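Local structure of polysaccharide biosynthesis protein CapD (Bacillus thuringiensis HD-771, 6BWC) at residues C[35-40]-C[59-64]; C[167-172]-C[208-213]; C[171-176]-C[202-207]. The protein acts in CMP-pseudaminic acid biosynthesis, probably as a short-chain dehydrogenase-type enzyme on a UDP-sugar, and binds NADP and UDP-N-acetylglucosamine. The protein carries 2 engineered substitutions. All blocks are in the same frame, centred on the assembly; numbering follows the deposited sequence.

Contact 1 (C[35-40]-C[59-64]); sequences VRVFSR and IRYLIG. With NAP (NADP nicotinamide-adenine-dinucleotide phosphate), chain N.
Arg40 and Gly64 meet where two parallel strands run out, and the arginine illustrates one way a Rossmann-type fold can recognise NADP. Its CB passes O2X of the 2'-phosphate, and CG rests on Gly64 O at 3.2 Å. CD lies 3.4 Å from the adenine atom C6A. A bend at chi3 (-63°) then turns the head so that NE donates an almost straight bond (179°) to O2X at 3.0 Å, while NH2 reaches O3X. Adenine N7A sits over one face of the guanidinium, and the phosphorus lies in plane at its edge; NH1 turns to Arg40 O of a neighbouring subunit. The same O2X also accepts from Arg40 N (2.8 Å), and Ser39 OG gives a bond to O1X, so two consecutive residues grip the group that distinguishes NADP from NAD.

Behind this end, parallel pairing holds 35-39 to 59-64: backbone bonds run from Arg60 N-Val35 O to Gly64 N-Ser39 O (3.0 Å), that from Ser39 N to Leu62 O being weak. The Phe38 ring packs against the Gly64 backbone. Strand 59-63 is outermost in the chain's main sheet, joined to 34-39 through helix 42-51; helix 18-29 covers Val35 and Val37, and helix 69-75 covers Phe38 and Leu62.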
loop_
_atom_site.group_PDB
_atom_site.type_symbol
_atom_site.label_atom_id
_atom_site.label_comp_id
_atom_site.label_asym_id
_atom_site.label_seq_id
_atom_site.Cartn_x
_atom_site.Cartn_y
_atom_site.Cartn_z
ATOM N N VAL C 35 -3.911 -16.402 27.196
ATOM C CA VAL C 35 -4.548 -16.735 25.926
ATOM C C VAL C 35 -5.032 -15.423 25.363
ATOM O O VAL C 35 -5.644 -14.651 26.084
ATOM C CB VAL C 35 -5.793 -17.642 26.100
ATOM C CG1 VAL C 35 -6.375 -18.042 24.737
ATOM C CG2 VAL C 35 -5.450 -18.890 26.918
ATOM N N ARG C 36 -4.777 -15.166 24.091
ATOM C CA ARG C 36 -5.273 -13.969 23.442
ATOM C C ARG C 36 -6.433 -14.311 22.511
ATOM O O ARG C 36 -6.426 -15.360 21.868
ATOM C CB ARG C 36 -4.133 -13.311 22.683
ATOM C CG ARG C 36 -2.980 -12.890 23.604
ATOM C CD ARG C 36 -1.961 -11.974 22.920
ATOM N NE ARG C 36 -0.735 -11.802 23.717
ATOM C CZ ARG C 36 0.451 -11.419 23.234
ATOM N NH1 ARG C 36 0.623 -11.162 21.944
ATOM N NH2 ARG C 36 1.503 -11.313 24.021
ATOM N N VAL C 37 -7.449 -13.446 22.488
ATOM C CA VAL C 37 -8.591 -13.539 21.553
ATOM C C VAL C 37 -8.469 -12.397 20.521
ATOM O O VAL C 37 -8.388 -11.226 20.908
ATOM C CB VAL C 37 -9.948 -13.445 22.294
ATOM C CG1 VAL C 37 -11.107 -13.320 21.334
ATOM C CG2 VAL C 37 -10.179 -14.677 23.135
ATOM N N PHE C 38 -8.465 -12.761 19.228
ATOM C CA PHE C 38 -8.287 -11.837 18.098
ATOM C C PHE C 38 -9.491 -11.911 17.138
ATOM O O PHE C 38 -9.654 -12.881 16.411
ATOM C CB PHE C 38 -7.000 -12.183 17.365
ATOM C CG PHE C 38 -6.570 -11.160 16.342
ATOM C CD1 PHE C 38 -5.516 -10.305 16.603
ATOM C CD2 PHE C 38 -7.191 -11.071 15.093
ATOM C CE1 PHE C 38 -5.092 -9.387 15.643
ATOM C CE2 PHE C 38 -6.777 -10.143 14.141
ATOM C CZ PHE C 38 -5.726 -9.309 14.409
ATOM N N SER C 39 -10.303 -10.865 17.136
ATOM C CA SER C 39 -11.577 -10.811 16.450
ATOM C C SER C 39 -11.730 -9.363 16.010
ATOM O O SER C 39 -11.166 -8.470 16.655
ATOM C CB SER C 39 -12.675 -11.234 17.446
ATOM O OG SER C 39 -13.951 -10.631 17.235
ATOM N N ARG C 40 -12.477 -9.101 14.938
ATOM C CA ARG C 40 -12.743 -7.713 14.526
ATOM C C ARG C 40 -13.790 -7.008 15.369
ATOM O O ARG C 40 -13.703 -5.833 15.596
ATOM C CB ARG C 40 -13.242 -7.661 13.100
ATOM C CG ARG C 40 -12.322 -8.282 12.078
ATOM C CD ARG C 40 -13.088 -8.441 10.784
ATOM N NE ARG C 40 -14.214 -9.353 10.969
ATOM C CZ ARG C 40 -15.134 -9.641 10.051
ATOM N NH1 ARG C 40 -15.072 -9.105 8.831
ATOM N NH2 ARG C 40 -16.123 -10.488 10.367
ATOM N N ILE C 59 -6.586 -14.009 30.131
ATOM C CA ILE C 59 -7.179 -13.785 28.807
ATOM C C ILE C 59 -6.988 -12.339 28.406
ATOM O O ILE C 59 -7.164 -11.457 29.224
ATOM C CB ILE C 59 -8.690 -14.046 28.809
ATOM C CG1 ILE C 59 -8.971 -15.453 29.345
ATOM C CG2 ILE C 59 -9.272 -13.874 27.409
ATOM C CD1 ILE C 59 -10.422 -15.891 29.287
ATOM N N ARG C 60 -6.643 -12.090 27.150
ATOM C CA ARG C 60 -6.558 -10.726 26.617
ATOM C C ARG C 60 -7.473 -10.583 25.404
ATOM O O ARG C 60 -7.683 -11.540 24.685
ATOM C CB ARG C 60 -5.119 -10.391 26.234
ATOM C CG ARG C 60 -4.094 -10.396 27.381
ATOM C CD ARG C 60 -4.295 -9.270 28.391
ATOM N NE ARG C 60 -4.772 -9.818 29.654
ATOM C CZ ARG C 60 -4.031 -10.068 30.736
ATOM N NH1 ARG C 60 -2.733 -9.771 30.787
ATOM N NH2 ARG C 60 -4.603 -10.614 31.805
ATOM N N TYR C 61 -8.030 -9.395 25.182
ATOM C CA TYR C 61 -9.000 -9.194 24.095
ATOM C C TYR C 61 -8.514 -8.171 23.035
ATOM O O TYR C 61 -8.735 -6.966 23.163
ATOM C CB TYR C 61 -10.361 -8.816 24.694
ATOM C CG TYR C 61 -10.967 -9.911 25.547
ATOM C CD1 TYR C 61 -11.766 -10.884 24.986
ATOM C CD2 TYR C 61 -10.731 -9.970 26.918
ATOM C CE1 TYR C 61 -12.300 -11.889 25.757
ATOM C CE2 TYR C 61 -11.269 -10.974 27.706
ATOM C CZ TYR C 61 -12.055 -11.934 27.118
ATOM O OH TYR C 61 -12.599 -12.947 27.869
ATOM N N LEU C 62 -7.877 -8.693 21.982
ATOM C CA LEU C 62 -7.294 -7.889 20.913
ATOM C C LEU C 62 -8.208 -7.765 19.720
ATOM O O LEU C 62 -8.348 -8.695 18.937
ATOM C CB LEU C 62 -5.964 -8.479 20.434
ATOM C CG LEU C 62 -4.669 -8.062 21.141
ATOM C CD1 LEU C 62 -4.847 -7.941 22.647
ATOM C CD2 LEU C 62 -3.589 -9.089 20.823
ATOM N N ILE C 63 -8.796 -6.584 19.583
ATOM C CA ILE C 63 -9.536 -6.208 18.393
ATOM C C ILE C 63 -8.558 -6.035 17.241
ATOM O O ILE C 63 -7.486 -5.447 17.409
ATOM C CB ILE C 63 -10.314 -4.894 18.594
ATOM C CG1 ILE C 63 -11.408 -5.059 19.665
ATOM C CG2 ILE C 63 -10.919 -4.406 17.283
ATOM C CD1 ILE C 63 -12.624 -5.849 19.222
ATOM N N GLY C 64 -8.934 -6.553 16.075
ATOM C CA GLY C 64 -7.997 -6.661 14.955
ATOM C C GLY C 64 -8.576 -7.370 13.743
ATOM O O GLY C 64 -9.637 -8.023 13.835
HETATM P PA NAP N . -17.462 -18.357 13.157
HETATM O O1A NAP N . -18.364 -18.655 14.321
HETATM O O2A NAP N . -18.013 -17.458 12.104
HETATM O O5B NAP N . -16.070 -17.783 13.675
HETATM C C5B NAP N . -15.336 -16.862 12.864
HETATM C C4B NAP N . -14.328 -16.116 13.732
HETATM O O4B NAP N . -13.422 -15.322 12.968
HETATM C C3B NAP N . -15.041 -15.138 14.626
HETATM O O3B NAP N . -14.244 -15.082 15.806
HETATM C C2B NAP N . -15.013 -13.860 13.829
HETATM O O2B NAP N . -15.256 -12.779 14.706
HETATM C C1B NAP N . -13.614 -13.923 13.216
HETATM N N9A NAP N . -13.304 -13.191 11.941
HETATM C C8A NAP N . -13.982 -13.145 10.757
HETATM N N7A NAP N . -13.333 -12.377 9.817
HETATM C C5A NAP N . -12.210 -11.926 10.403
HETATM C C6A NAP N . -11.056 -11.066 10.038
HETATM N N6A NAP N . -10.942 -10.511 8.823
HETATM N N1A NAP N . -10.097 -10.851 10.953
HETATM C C2A NAP N . -10.151 -11.375 12.190
HETATM N N3A NAP N . -11.163 -12.154 12.602
HETATM C C4A NAP N . -12.199 -12.465 11.782
HETATM O O3 NAP N . -16.918 -19.700 12.444
HETATM P PN NAP N . -16.690 -21.161 13.107
HETATM O O1N NAP N . -16.133 -21.064 14.520
HETATM O O2N NAP N . -17.892 -22.006 12.816
HETATM O O5D NAP N . -15.588 -21.770 12.136
HETATM C C5D NAP N . -14.231 -21.522 12.406
HETATM C C4D NAP N . -13.364 -22.082 11.283
HETATM O O4D NAP N . -13.799 -23.423 11.021
HETATM C C3D NAP N . -13.365 -21.345 9.932
HETATM O O3D NAP N . -12.010 -21.189 9.501
HETATM C C2D NAP N . -14.116 -22.248 8.982
HETATM O O2D NAP N . -13.608 -22.191 7.645
HETATM C C1D NAP N . -13.888 -23.626 9.605
HETATM N N1N NAP N . -14.931 -24.617 9.317
HETATM C C2N NAP N . -16.115 -24.493 9.938
HETATM C C3N NAP N . -17.169 -25.368 9.748
HETATM C C7N NAP N . -18.492 -25.207 10.414
HETATM O O7N NAP N . -19.419 -25.929 10.042
HETATM N N7N NAP N . -18.692 -24.293 11.366
HETATM C C4N NAP N . -16.977 -26.532 8.846
HETATM C C5N NAP N . -15.653 -26.566 8.215
HETATM C C6N NAP N . -14.673 -25.628 8.488
HETATM P P2B NAP N . -15.692 -11.328 14.157
HETATM O O1X NAP N . -16.112 -10.690 15.467
HETATM O O2X NAP N . -14.428 -10.687 13.623
HETATM O O3X NAP N . -16.801 -11.554 13.102
#

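Contact 2 (C[167-172]-C[208-213]); sequences VRFGNV and NQATML. With UD1 (uridine-diphosphate-N-acetylglucosamine), chain O.
The Phe169 ring takes Ala210 on a face and Leu213 at an edge. The Ala210 methyl stands 4.2 Å above the ring plane, displaced toward the rim near CE2, whereas Leu213 CD2 lies near the plane, 4.0 Å from CD2 of the phenylalanine. The side chains of Phe169 and Leu213 run past each other in opposite directions, as do those of Val167 and Leu213. With its CG set anti to the backbone N (chi1 -177°), Leu213 sends CD2 in between Val167 CG1, at 3.9 Å, and the aromatic edge.

This is the packing of a Rossmann-like alpha/beta layer: helix 207-220 lies against strand 163-169, the two segment axes 9.4 Å apart and nearly antiparallel at 170°, and the chain then continues into strand 226-229, which lies next to 163-169 and parallel to it. The helix thus belongs to a beta-alpha-beta crossover lengthened by the excursion that carries part of the UDP-sugar site. No hydrogen bond crosses the interface; apolar side chains make it, with the carbonyl of Ala210 near the ring at CE2. Arg168 points from the strand away from the helix and forms salt bridges with Glu147 and Glu280. Beyond the strand end, Val172 CG1 reaches the Ala210 methyl at 4.1 Å, while Val172 N is hydrogen-bonded to the carboxamide oxygen O7N of NADP.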
loop_
_atom_site.group_PDB
_atom_site.type_symbol
_atom_site.label_atom_id
_atom_site.label_comp_id
_atom_site.label_asym_id
_atom_site.label_seq_id
_atom_site.Cartn_x
_atom_site.Cartn_y
_atom_site.Cartn_z
ATOM N N VAL C 167 -5.934 -28.855 9.874
ATOM C CA VAL C 167 -6.955 -29.761 10.373
ATOM C C VAL C 167 -8.038 -29.645 9.291
ATOM O O VAL C 167 -7.860 -28.837 8.384
ATOM C CB VAL C 167 -7.320 -29.300 11.801
ATOM C CG1 VAL C 167 -8.795 -29.142 12.026
ATOM C CG2 VAL C 167 -6.709 -30.239 12.811
ATOM N N ARG C 168 -9.109 -30.444 9.301
ATOM C CA ARG C 168 -10.101 -30.366 8.205
ATOM C C ARG C 168 -11.460 -30.864 8.656
ATOM O O ARG C 168 -11.667 -32.054 8.893
ATOM C CB ARG C 168 -9.594 -31.146 6.981
ATOM C CG ARG C 168 -10.123 -30.720 5.608
ATOM C CD ARG C 168 -9.711 -31.746 4.532
ATOM N NE ARG C 168 -8.509 -31.401 3.748
ATOM C CZ ARG C 168 -7.934 -32.180 2.816
ATOM N NH1 ARG C 168 -8.404 -33.385 2.523
ATOM N NH2 ARG C 168 -6.873 -31.759 2.150
ATOM N N PHE C 169 -12.388 -29.928 8.770
ATOM C CA PHE C 169 -13.678 -30.159 9.432
ATOM C C PHE C 169 -14.784 -30.545 8.446
ATOM O O PHE C 169 -14.719 -30.238 7.242
ATOM C CB PHE C 169 -14.182 -28.870 10.142
ATOM C CG PHE C 169 -13.305 -28.332 11.256
ATOM C CD1 PHE C 169 -13.338 -26.973 11.544
ATOM C CD2 PHE C 169 -12.490 -29.144 12.031
ATOM C CE1 PHE C 169 -12.579 -26.432 12.571
ATOM C CE2 PHE C 169 -11.729 -28.607 13.062
ATOM C CZ PHE C 169 -11.767 -27.245 13.327
ATOM N N GLY C 170 -15.828 -31.161 8.992
ATOM C CA GLY C 170 -17.139 -31.174 8.346
ATOM C C GLY C 170 -18.118 -30.391 9.181
ATOM O O GLY C 170 -17.749 -29.809 10.182
ATOM N N ASN C 171 -19.377 -30.393 8.772
ATOM C CA ASN C 171 -20.347 -29.462 9.325
ATOM C C ASN C 171 -20.356 -29.543 10.821
ATOM O O ASN C 171 -20.673 -30.576 11.358
ATOM C CB ASN C 171 -21.756 -29.724 8.785
ATOM C CG ASN C 171 -21.847 -29.499 7.298
ATOM O OD1 ASN C 171 -21.045 -30.045 6.535
ATOM N ND2 ASN C 171 -22.803 -28.694 6.876
ATOM N N VAL C 172 -20.006 -28.450 11.484
ATOM C CA VAL C 172 -19.910 -28.425 12.946
ATOM C C VAL C 172 -21.258 -28.036 13.500
ATOM O O VAL C 172 -21.699 -26.918 13.307
ATOM C CB VAL C 172 -18.820 -27.463 13.448
ATOM C CG1 VAL C 172 -18.617 -27.629 14.954
ATOM C CG2 VAL C 172 -17.511 -27.742 12.713
ATOM N N ASN C 208 -17.083 -30.514 20.180
ATOM C CA ASN C 208 -15.954 -31.143 20.920
ATOM C C ASN C 208 -15.088 -32.013 20.045
ATOM O O ASN C 208 -13.893 -32.109 20.254
ATOM C CB ASN C 208 -16.430 -32.035 22.084
ATOM C CG ASN C 208 -17.198 -31.267 23.135
ATOM O OD1 ASN C 208 -18.424 -31.213 23.089
ATOM N ND2 ASN C 208 -16.490 -30.647 24.063
ATOM N N GLN C 209 -15.706 -32.715 19.115
ATOM C CA GLN C 209 -14.958 -33.389 18.062
ATOM C C GLN C 209 -14.051 -32.384 17.294
ATOM O O GLN C 209 -12.864 -32.641 17.078
ATOM C CB GLN C 209 -15.943 -34.129 17.131
ATOM C CG GLN C 209 -16.471 -35.436 17.739
ATOM C CD GLN C 209 -17.362 -36.257 16.807
ATOM O OE1 GLN C 209 -18.320 -35.764 16.213
ATOM N NE2 GLN C 209 -17.041 -37.525 16.684
ATOM N N ALA C 210 -14.623 -31.234 16.934
ATOM C CA ALA C 210 -13.908 -30.153 16.241
ATOM C C ALA C 210 -12.839 -29.551 17.117
ATOM O O ALA C 210 -11.702 -29.419 16.705
ATOM C CB ALA C 210 -14.878 -29.068 15.769
ATOM N N THR C 211 -13.213 -29.187 18.327
ATOM C CA THR C 211 -12.258 -28.656 19.304
ATOM C C THR C 211 -11.048 -29.607 19.580
ATOM O O THR C 211 -9.885 -29.162 19.523
ATOM C CB THR C 211 -12.974 -28.299 20.630
ATOM O OG1 THR C 211 -14.281 -27.788 20.358
ATOM C CG2 THR C 211 -12.199 -27.255 21.400
ATOM N N MET C 212 -11.324 -30.890 19.846
ATOM C CA MET C 212 -10.281 -31.864 20.186
ATOM C C MET C 212 -9.398 -32.197 19.012
ATOM O O MET C 212 -8.196 -32.394 19.178
ATOM C CB MET C 212 -10.865 -33.159 20.765
ATOM C CG MET C 212 -11.452 -33.030 22.160
ATOM S SD MET C 212 -10.466 -32.024 23.302
ATOM C CE MET C 212 -8.885 -32.903 23.212
ATOM N N LEU C 213 -9.993 -32.263 17.830
ATOM C CA LEU C 213 -9.232 -32.472 16.597
ATOM C C LEU C 213 -8.138 -31.418 16.482
ATOM O O LEU C 213 -6.965 -31.753 16.348
ATOM C CB LEU C 213 -10.169 -32.424 15.377
ATOM C CG LEU C 213 -9.539 -32.693 13.999
ATOM C CD1 LEU C 213 -8.869 -34.069 13.975
ATOM C CD2 LEU C 213 -10.519 -32.554 12.823
HETATM C "C1'" UD1 O . -20.742 -25.732 6.567
HETATM C "C2'" UD1 O . -19.732 -24.616 6.772
HETATM C "C3'" UD1 O . -18.642 -24.639 5.702
HETATM C "C4'" UD1 O . -18.043 -26.032 5.526
HETATM C "C5'" UD1 O . -19.102 -27.150 5.563
HETATM C "C6'" UD1 O . -18.418 -28.512 5.740
HETATM C "C7'" UD1 O . -21.006 -22.790 7.825
HETATM C "C8'" UD1 O . -21.862 -21.569 7.559
HETATM N "N2'" UD1 O . -20.393 -23.324 6.763
HETATM O "O1'" UD1 O . -21.323 -25.625 5.277
HETATM O "O3'" UD1 O . -17.626 -23.681 6.058
HETATM O "O4'" UD1 O . -17.327 -26.117 4.308
HETATM O "O5'" UD1 O . -20.072 -26.959 6.615
HETATM O "O6'" UD1 O . -19.068 -29.533 4.978
HETATM O "O7'" UD1 O . -20.949 -23.270 8.956
HETATM N N1 UD1 O . -29.736 -25.744 3.941
HETATM C C2 UD1 O . -31.155 -25.675 3.811
HETATM N N3 UD1 O . -31.786 -24.506 4.008
HETATM C C4 UD1 O . -31.111 -23.383 4.327
HETATM C C5 UD1 O . -29.747 -23.409 4.477
HETATM C C6 UD1 O . -29.074 -24.608 4.296
HETATM O O2 UD1 O . -31.831 -26.672 3.500
HETATM O O4 UD1 O . -31.699 -22.307 4.515
HETATM C C1B UD1 O . -29.001 -27.006 3.708
HETATM C C2B UD1 O . -27.765 -26.893 2.813
HETATM O "O2'" UD1 O . -28.081 -27.035 1.435
HETATM C C3B UD1 O . -26.832 -27.967 3.335
HETATM C C4B UD1 O . -27.209 -28.035 4.799
HETATM O O4B UD1 O . -28.502 -27.450 4.945
HETATM O O3B UD1 O . -27.033 -29.267 2.771
HETATM C C5B UD1 O . -26.229 -27.312 5.709
HETATM O O5B UD1 O . -26.135 -25.899 5.467
HETATM P PA UD1 O . -25.179 -25.104 6.484
HETATM O O1A UD1 O . -25.349 -23.606 6.397
HETATM O O2A UD1 O . -25.226 -25.722 7.885
HETATM O O3A UD1 O . -23.671 -25.568 6.141
HETATM P PB UD1 O . -22.853 -25.990 4.809
HETATM O O1B UD1 O . -23.151 -25.011 3.692
HETATM O O2B UD1 O . -22.918 -27.472 4.460
#

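Contact 3 (C[171-176]-C[202-207]); sequences NVMGSR and RFMMTL. With UD1 (uridine-diphosphate-N-acetylglucosamine), chain O.
Asn171 pairs with Met204 in the short parallel bridge that opens a small three-stranded sheet, separate from the Rossmann sheet. Its backbone bonds twice to strand 201-205: N to Phe203 O at 2.9 Å, and O to Met205 N. Asn171 CB packs on Met204 CE at 3.8 Å, and CG, anti to the carbonyl carbon (chi1 -64°), carries the amide to UDP-N-acetylglucosamine. OD1 accepts from the sugar hydroxyl O6', and ND2 donates to the phosphate oxygen O2B at 2.7 Å. Arg202 NE meets that same O2B at 2.8 Å, in the plane of the guanidinium, while the ribose oxygen O3B lies over one guanidinium face. Two residues from adjoining strands therefore hold one diphosphate oxygen.

Val172, on the other side of the sheet, sends CG2 to Met205 CG at 4.1 Å. Next, Met173 N bonds to Met205 O, and its side chain crosses that of Met204 at about a right angle, with CE 3.7 Å from Met204 CB. A type II turn then runs from Val172 to Ser175, Gly174 supplying the positive phi (82°). Ser175 N closes it on Val172 O, and Ser175 OG, itself also hydrogen-bonded to the carboxamide nitrogen N7N of NADP, donates to that oxygen as well, at 2.8 Å in the carbonyl plane.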
loop_
_atom_site.group_PDB
_atom_site.type_symbol
_atom_site.label_atom_id
_atom_site.label_comp_id
_atom_site.label_asym_id
_atom_site.label_seq_id
_atom_site.Cartn_x
_atom_site.Cartn_y
_atom_site.Cartn_z
ATOM N N ASN C 171 -19.377 -30.393 8.772
ATOM C CA ASN C 171 -20.347 -29.462 9.325
ATOM C C ASN C 171 -20.356 -29.543 10.821
ATOM O O ASN C 171 -20.673 -30.576 11.358
ATOM C CB ASN C 171 -21.756 -29.724 8.785
ATOM C CG ASN C 171 -21.847 -29.499 7.298
ATOM O OD1 ASN C 171 -21.045 -30.045 6.535
ATOM N ND2 ASN C 171 -22.803 -28.694 6.876
ATOM N N VAL C 172 -20.006 -28.450 11.484
ATOM C CA VAL C 172 -19.910 -28.425 12.946
ATOM C C VAL C 172 -21.258 -28.036 13.500
ATOM O O VAL C 172 -21.699 -26.918 13.307
ATOM C CB VAL C 172 -18.820 -27.463 13.448
ATOM C CG1 VAL C 172 -18.617 -27.629 14.954
ATOM C CG2 VAL C 172 -17.511 -27.742 12.713
ATOM N N MET C 173 -21.878 -28.960 14.231
ATOM C CA MET C 173 -23.301 -28.844 14.602
ATOM C C MET C 173 -23.646 -27.733 15.616
ATOM O O MET C 173 -23.081 -27.657 16.721
ATOM C CB MET C 173 -23.816 -30.164 15.139
ATOM C CG MET C 173 -23.524 -31.314 14.223
ATOM S SD MET C 173 -24.576 -32.723 14.566
ATOM C CE MET C 173 -23.326 -33.965 14.215
ATOM N N GLY C 174 -24.606 -26.896 15.224
ATOM C CA GLY C 174 -25.020 -25.737 16.013
ATOM C C GLY C 174 -24.137 -24.515 15.860
ATOM O O GLY C 174 -24.453 -23.460 16.442
ATOM N N SER C 175 -23.061 -24.636 15.071
ATOM C CA SER C 175 -22.121 -23.542 14.876
ATOM C C SER C 175 -22.812 -22.364 14.201
ATOM O O SER C 175 -23.706 -22.560 13.370
ATOM C CB SER C 175 -20.930 -23.992 14.031
ATOM O OG SER C 175 -21.310 -24.205 12.682
ATOM N N ARG C 176 -22.392 -21.155 14.582
ATOM C CA ARG C 176 -23.012 -19.905 14.115
ATOM C C ARG C 176 -23.461 -19.862 12.631
ATOM O O ARG C 176 -22.646 -19.971 11.723
ATOM C CB ARG C 176 -22.072 -18.730 14.401
ATOM C CG ARG C 176 -22.363 -18.029 15.719
ATOM C CD ARG C 176 -21.137 -17.328 16.290
ATOM N NE ARG C 176 -20.212 -16.796 15.272
ATOM C CZ ARG C 176 -20.190 -15.543 14.800
ATOM N NH1 ARG C 176 -21.064 -14.622 15.219
ATOM N NH2 ARG C 176 -19.266 -15.203 13.903
ATOM N N ARG C 202 -24.179 -34.937 4.098
ATOM C CA ARG C 202 -23.080 -34.143 4.663
ATOM C C ARG C 202 -22.343 -34.890 5.770
ATOM O O ARG C 202 -22.989 -35.509 6.627
ATOM C CB ARG C 202 -23.636 -32.836 5.262
ATOM C CG ARG C 202 -24.092 -31.732 4.294
ATOM C CD ARG C 202 -22.920 -30.930 3.744
ATOM N NE ARG C 202 -23.359 -29.814 2.897
ATOM C CZ ARG C 202 -23.625 -29.884 1.591
ATOM N NH1 ARG C 202 -23.516 -31.024 0.918
ATOM N NH2 ARG C 202 -24.019 -28.796 0.945
ATOM N N PHE C 203 -21.008 -34.818 5.780
ATOM C CA PHE C 203 -20.223 -35.227 6.969
ATOM C C PHE C 203 -20.436 -34.199 8.073
ATOM O O PHE C 203 -20.264 -33.014 7.823
ATOM C CB PHE C 203 -18.728 -35.287 6.663
ATOM C CG PHE C 203 -18.294 -36.526 5.940
ATOM C CD1 PHE C 203 -17.986 -36.498 4.586
ATOM C CD2 PHE C 203 -18.163 -37.728 6.625
ATOM C CE1 PHE C 203 -17.571 -37.647 3.928
ATOM C CE2 PHE C 203 -17.747 -38.878 5.971
ATOM C CZ PHE C 203 -17.446 -38.835 4.628
ATOM N N MET C 204 -20.798 -34.635 9.275
ATOM C CA MET C 204 -21.061 -33.724 10.397
ATOM C C MET C 204 -20.363 -34.171 11.703
ATOM O O MET C 204 -20.380 -35.361 12.050
ATOM C CB MET C 204 -22.580 -33.546 10.628
ATOM C CG MET C 204 -23.369 -33.170 9.365
ATOM S SD MET C 204 -25.018 -32.414 9.468
ATOM C CE MET C 204 -24.778 -31.059 10.578
ATOM N N MET C 205 -19.757 -33.204 12.411
ATOM C CA MET C 205 -19.011 -33.439 13.653
ATOM C C MET C 205 -19.573 -32.574 14.788
ATOM O O MET C 205 -20.267 -31.596 14.546
ATOM C CB MET C 205 -17.498 -33.199 13.440
ATOM C CG MET C 205 -17.072 -31.756 13.242
ATOM S SD MET C 205 -15.448 -31.505 12.457
ATOM C CE MET C 205 -14.416 -32.420 13.607
ATOM N N THR C 206 -19.306 -32.976 16.030
ATOM C CA THR C 206 -19.659 -32.183 17.226
ATOM C C THR C 206 -18.666 -30.996 17.465
ATOM O O THR C 206 -17.572 -30.909 16.886
ATOM C CB THR C 206 -19.769 -33.074 18.513
ATOM O OG1 THR C 206 -18.483 -33.562 18.915
ATOM C CG2 THR C 206 -20.742 -34.269 18.309
ATOM N N LEU C 207 -19.061 -30.070 18.316
ATOM C CA LEU C 207 -18.182 -28.967 18.657
ATOM C C LEU C 207 -16.930 -29.492 19.322
ATOM O O LEU C 207 -15.855 -28.998 19.029
ATOM C CB LEU C 207 -18.914 -28.006 19.578
ATOM C CG LEU C 207 -18.242 -26.730 20.054
ATOM C CD1 LEU C 207 -17.580 -25.987 18.910
ATOM C CD2 LEU C 207 -19.292 -25.844 20.715
HETATM C "C1'" UD1 O . -20.742 -25.732 6.567
HETATM C "C2'" UD1 O . -19.732 -24.616 6.772
HETATM C "C3'" UD1 O . -18.642 -24.639 5.702
HETATM C "C4'" UD1 O . -18.043 -26.032 5.526
HETATM C "C5'" UD1 O . -19.102 -27.150 5.563
HETATM C "C6'" UD1 O . -18.418 -28.512 5.740
HETATM C "C7'" UD1 O . -21.006 -22.790 7.825
HETATM C "C8'" UD1 O . -21.862 -21.569 7.559
HETATM N "N2'" UD1 O . -20.393 -23.324 6.763
HETATM O "O1'" UD1 O . -21.323 -25.625 5.277
HETATM O "O3'" UD1 O . -17.626 -23.681 6.058
HETATM O "O4'" UD1 O . -17.327 -26.117 4.308
HETATM O "O5'" UD1 O . -20.072 -26.959 6.615
HETATM O "O6'" UD1 O . -19.068 -29.533 4.978
HETATM O "O7'" UD1 O . -20.949 -23.270 8.956
HETATM N N1 UD1 O . -29.736 -25.744 3.941
HETATM C C2 UD1 O . -31.155 -25.675 3.811
HETATM N N3 UD1 O . -31.786 -24.506 4.008
HETATM C C4 UD1 O . -31.111 -23.383 4.327
HETATM C C5 UD1 O . -29.747 -23.409 4.477
HETATM C C6 UD1 O . -29.074 -24.608 4.296
HETATM O O2 UD1 O . -31.831 -26.672 3.500
HETATM O O4 UD1 O . -31.699 -22.307 4.515
HETATM C C1B UD1 O . -29.001 -27.006 3.708
HETATM C C2B UD1 O . -27.765 -26.893 2.813
HETATM O "O2'" UD1 O . -28.081 -27.035 1.435
HETATM C C3B UD1 O . -26.832 -27.967 3.335
HETATM C C4B UD1 O . -27.209 -28.035 4.799
HETATM O O4B UD1 O . -28.502 -27.450 4.945
HETATM O O3B UD1 O . -27.033 -29.267 2.771
HETATM C C5B UD1 O . -26.229 -27.312 5.709
HETATM O O5B UD1 O . -26.135 -25.899 5.467
HETATM P PA UD1 O . -25.179 -25.104 6.484
HETATM O O1A UD1 O . -25.349 -23.606 6.397
HETATM O O2A UD1 O . -25.226 -25.722 7.885
HETATM O O3A UD1 O . -23.671 -25.568 6.141
HETATM P PB UD1 O . -22.853 -25.990 4.809
HETATM O O1B UD1 O . -23.151 -25.011 3.692
HETATM O O2B UD1 O . -22.918 -27.472 4.460
#

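All three contacts are buried, yet they occupy different places. Contact 1 lies at an edge of the large Rossmann sheet, about 18 Å from the chain centre, where a neighbouring subunit also reaches it; contacts 2 and 3 lie within about 9 Å of that centre. Contact 1 serves the adenosine end of NADP, with a guanidinium, a hydroxyl and a backbone amide on its 2'-phosphate. Contact 2 is apolar strand-to-helix packing, and contact 3 returns to strand pairing, now with polar groups directed at the UDP-sugar. Contacts 2 and 3 share strand 171-172, and Met205 joins them, its SD against Gly170 and its CE against Ala210. Contact 1 touches neither, its centre being 22 Å and 24 Å from theirs.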